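Long-range contact in fatty acid amide hydrolase (Candida albicans, PDB 6KVR), which is an amidase-family enzyme that probably hydrolyses monocarboxylic acid amides to a monocarboxylate and ammonium: residues N452-F462 and L545-V555. Residues are numbered along the deposited sequence; the frame is centred on the assembly and turned at random.
Sequences NDFMVQNKVDF and LSGKRYFDEEV
Asp461 O reaches Lys548 through a single water, which donates to that carbonyl at 2.7 Å and accepts from Lys548 N. Two further waters repeat the pattern: one donates to Val460 O and accepts from Lys548 NZ, the other donates to Asn452 OD1 and accepts from Arg549 N at 3.0 Å. With no direct hydrogen bond between the segments, the polar link here is carried by water, an instructive case of a loop packed alongside the last turns of a helix and joined by water to it and to the segment beyond. The amide of Asn452 is held from its other end too, since ND2 donates to the backbone O of Trp320 of the second subunit.

Between the waters lies the aliphatic part of Lys548. It runs past selenomethionine Met455 in the opposite direction, with CG 4.0 Å from Met455 SE, while the Lys548 chain bends at chi3 (-33°) and its amine ends at the water that donates to Val460 O. Helix 434-457 closes here in a Schellman motif, Val460 N bonding to Met455 O, and the chain then enters strand 462-466, which pairs antiparallel with strand 540-546 in the central mixed sheet of the amidase fold.

Phe462 CA makes a CA-H...O contact of 3.3 Å with Ser546 O, and the same oxygen lies at the ring edge, near its plane. With CG turned anti to the carbonyl carbon (chi1 -52°), the ring reaches helix 552-565: CZ lies 3.4 Å from Glu554 O, and CE1 meets Val555 CG2 at 4.0 Å. Leu545 CD1 packs against Phe462 CB. Glu554 also brings its CB to the ring, and its carboxylate forms a salt bridge with Arg332.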
# COMPACT_ATOMS: atom_id res chain seq x y z
N ASN A 452 3.74 15.02 -6.40
CA ASN A 452 3.61 15.38 -5.00
C ASN A 452 4.57 16.52 -4.66
O ASN A 452 4.19 17.46 -3.97
CB ASN A 452 3.86 14.14 -4.13
CG ASN A 452 3.78 14.42 -2.63
OD1 ASN A 452 2.75 14.85 -2.11
ND2 ASN A 452 4.88 14.12 -1.93
N ASP A 453 5.78 16.49 -5.22
CA ASP A 453 6.74 17.57 -5.00
C ASP A 453 6.23 18.88 -5.58
O ASP A 453 6.55 19.95 -5.06
CB ASP A 453 8.08 17.24 -5.64
CG ASP A 453 8.84 16.16 -4.90
OD1 ASP A 453 8.48 15.85 -3.74
OD2 ASP A 453 9.82 15.64 -5.47
N PHE A 454 5.48 18.81 -6.68
CA PHE A 454 4.92 20.02 -7.27
C PHE A 454 3.94 20.69 -6.30
O PHE A 454 4.04 21.89 -6.05
CB PHE A 454 4.22 19.71 -8.59
CG PHE A 454 3.28 20.81 -9.05
CD1 PHE A 454 3.78 21.99 -9.57
CD2 PHE A 454 1.91 20.65 -8.95
CE1 PHE A 454 2.93 23.01 -9.99
CE2 PHE A 454 1.05 21.66 -9.37
CZ PHE A 454 1.56 22.85 -9.90
N MSE A 455 3.01 19.92 -5.75
CA MSE A 455 2.03 20.48 -4.84
C MSE A 455 2.57 20.85 -3.45
O MSE A 455 2.07 21.79 -2.83
CB MSE A 455 0.83 19.54 -4.68
CG MSE A 455 0.13 19.21 -6.00
SE MSE A 455 -1.26 17.88 -5.82
CE MSE A 455 -2.54 18.98 -4.83
N VAL A 456 3.57 20.11 -2.96
CA VAL A 456 4.20 20.45 -1.69
C VAL A 456 5.01 21.73 -1.83
O VAL A 456 4.78 22.71 -1.12
CB VAL A 456 5.07 19.28 -1.19
CG1 VAL A 456 5.97 19.72 -0.01
CG2 VAL A 456 4.19 18.10 -0.80
N GLN A 457 5.94 21.76 -2.79
CA GLN A 457 6.90 22.85 -2.94
C GLN A 457 6.24 24.15 -3.39
O GLN A 457 6.81 25.22 -3.15
CB GLN A 457 7.99 22.47 -3.95
CG GLN A 457 8.99 21.47 -3.39
CD GLN A 457 9.90 20.90 -4.46
OE1 GLN A 457 10.87 20.20 -4.15
NE2 GLN A 457 9.60 21.20 -5.72
N ASN A 458 5.09 24.08 -4.05
CA ASN A 458 4.38 25.25 -4.53
C ASN A 458 3.14 25.54 -3.71
O ASN A 458 2.29 26.34 -4.14
CB ASN A 458 4.03 25.08 -6.01
CG ASN A 458 5.26 25.06 -6.90
OD1 ASN A 458 5.89 26.09 -7.10
ND2 ASN A 458 5.59 23.89 -7.44
N LYS A 459 2.99 24.87 -2.57
CA LYS A 459 1.86 25.04 -1.66
C LYS A 459 0.52 25.00 -2.40
O LYS A 459 -0.41 25.76 -2.10
CB LYS A 459 2.03 26.32 -0.84
CG LYS A 459 3.33 26.31 -0.01
CD LYS A 459 3.38 27.42 1.04
CE LYS A 459 4.36 27.05 2.17
NZ LYS A 459 5.62 26.42 1.65
N VAL A 460 0.43 24.08 -3.36
CA VAL A 460 -0.81 23.84 -4.10
C VAL A 460 -1.73 22.95 -3.27
O VAL A 460 -1.30 21.90 -2.78
CB VAL A 460 -0.52 23.19 -5.46
CG1 VAL A 460 -1.82 22.95 -6.23
CG2 VAL A 460 0.46 24.03 -6.26
N ASP A 461 -2.99 23.35 -3.13
CA ASP A 461 -3.96 22.50 -2.44
C ASP A 461 -4.62 21.47 -3.37
O ASP A 461 -4.77 20.31 -2.98
CB ASP A 461 -5.07 23.36 -1.80
CG ASP A 461 -4.54 24.31 -0.73
OD1 ASP A 461 -4.13 23.83 0.34
OD2 ASP A 461 -4.55 25.54 -0.96
N PHE A 462 -5.03 21.87 -4.57
CA PHE A 462 -5.78 20.97 -5.45
C PHE A 462 -5.45 21.23 -6.91
O PHE A 462 -4.97 22.30 -7.28
CB PHE A 462 -7.29 21.10 -5.27
CG PHE A 462 -7.73 20.97 -3.84
CD1 PHE A 462 -7.81 19.72 -3.24
CD2 PHE A 462 -8.02 22.10 -3.09
CE1 PHE A 462 -8.19 19.59 -1.91
CE2 PHE A 462 -8.41 21.97 -1.75
CZ PHE A 462 -8.49 20.72 -1.16
N LEU A 545 -11.45 17.44 -9.31
CA LEU A 545 -10.64 18.08 -8.28
C LEU A 545 -9.80 17.00 -7.58
O LEU A 545 -10.34 16.14 -6.89
CB LEU A 545 -11.54 18.82 -7.30
CG LEU A 545 -10.87 19.85 -6.37
CD1 LEU A 545 -10.59 21.17 -7.07
CD2 LEU A 545 -11.80 20.06 -5.19
N SER A 546 -8.49 17.06 -7.76
CA SER A 546 -7.56 16.09 -7.19
C SER A 546 -6.74 16.70 -6.06
O SER A 546 -6.23 17.81 -6.19
CB SER A 546 -6.60 15.56 -8.26
OG SER A 546 -7.32 15.14 -9.39
N GLY A 547 -6.59 15.95 -4.96
CA GLY A 547 -5.75 16.35 -3.85
C GLY A 547 -4.56 15.42 -3.67
O GLY A 547 -4.39 14.43 -4.38
N LYS A 548 -3.71 15.79 -2.71
CA LYS A 548 -2.57 14.94 -2.38
C LYS A 548 -3.05 13.61 -1.78
O LYS A 548 -4.16 13.50 -1.25
CB LYS A 548 -1.62 15.65 -1.40
CG LYS A 548 -0.71 16.69 -2.06
CD LYS A 548 -0.19 17.71 -1.04
CE LYS A 548 -1.24 17.97 0.04
NZ LYS A 548 -0.89 19.14 0.90
N ARG A 549 -2.17 12.60 -1.85
CA ARG A 549 -2.54 11.25 -1.46
C ARG A 549 -2.95 11.19 0.01
O ARG A 549 -2.25 11.70 0.88
CB ARG A 549 -1.37 10.29 -1.70
CG ARG A 549 -1.04 10.07 -3.16
CD ARG A 549 -0.03 8.95 -3.32
NE ARG A 549 -0.66 7.64 -3.27
CZ ARG A 549 -0.10 6.57 -2.72
NH1 ARG A 549 1.10 6.62 -2.16
NH2 ARG A 549 -0.74 5.40 -2.76
N TYR A 550 -4.10 10.55 0.26
CA TYR A 550 -4.69 10.34 1.58
C TYR A 550 -5.24 11.62 2.20
O TYR A 550 -5.56 11.64 3.39
CB TYR A 550 -3.72 9.63 2.53
CG TYR A 550 -3.46 8.25 2.02
CD1 TYR A 550 -4.43 7.25 2.16
CD2 TYR A 550 -2.30 7.94 1.32
CE1 TYR A 550 -4.23 5.99 1.65
CE2 TYR A 550 -2.09 6.68 0.81
CZ TYR A 550 -3.06 5.71 0.97
OH TYR A 550 -2.85 4.45 0.45
N PHE A 551 -5.38 12.67 1.41
CA PHE A 551 -6.07 13.88 1.85
C PHE A 551 -7.48 13.97 1.27
O PHE A 551 -7.95 15.05 0.92
CB PHE A 551 -5.25 15.12 1.50
CG PHE A 551 -4.03 15.31 2.37
CD1 PHE A 551 -2.92 14.47 2.23
CD2 PHE A 551 -3.98 16.31 3.33
CE1 PHE A 551 -1.78 14.64 3.03
CE2 PHE A 551 -2.84 16.49 4.14
CZ PHE A 551 -1.74 15.65 3.98
N ASP A 552 -8.15 12.81 1.15
CA ASP A 552 -9.52 12.73 0.65
C ASP A 552 -10.46 13.68 1.38
O ASP A 552 -11.39 14.24 0.78
CB ASP A 552 -10.06 11.30 0.79
CG ASP A 552 -9.09 10.24 0.30
OD1 ASP A 552 -7.95 10.14 0.81
OD2 ASP A 552 -9.48 9.49 -0.60
N GLU A 553 -10.28 13.81 2.69
CA GLU A 553 -11.18 14.63 3.50
C GLU A 553 -11.15 16.08 3.03
O GLU A 553 -12.20 16.70 2.84
CB GLU A 553 -10.80 14.52 4.98
CG GLU A 553 -11.01 13.11 5.55
CD GLU A 553 -9.73 12.25 5.53
OE1 GLU A 553 -8.89 12.39 4.60
OE2 GLU A 553 -9.55 11.43 6.47
N GLU A 554 -9.96 16.61 2.79
CA GLU A 554 -9.83 17.97 2.27
C GLU A 554 -10.44 18.10 0.88
O GLU A 554 -11.00 19.15 0.54
CB GLU A 554 -8.36 18.40 2.24
CG GLU A 554 -7.79 18.81 3.59
CD GLU A 554 -7.34 17.61 4.42
OE1 GLU A 554 -6.84 17.81 5.56
OE2 GLU A 554 -7.51 16.46 3.93
N VAL A 555 -10.33 17.06 0.05
CA VAL A 555 -10.90 17.11 -1.29
C VAL A 555 -12.39 17.36 -1.21
O VAL A 555 -12.92 18.26 -1.86
CB VAL A 555 -10.59 15.82 -2.08
CG1 VAL A 555 -11.41 15.81 -3.37
CG2 VAL A 555 -9.09 15.70 -2.39
O HOH W 1 0.42 13.45 -3.12
O HOH W 2 -0.05 21.67 -0.32
O HOH W 3 -4.25 18.34 -1.15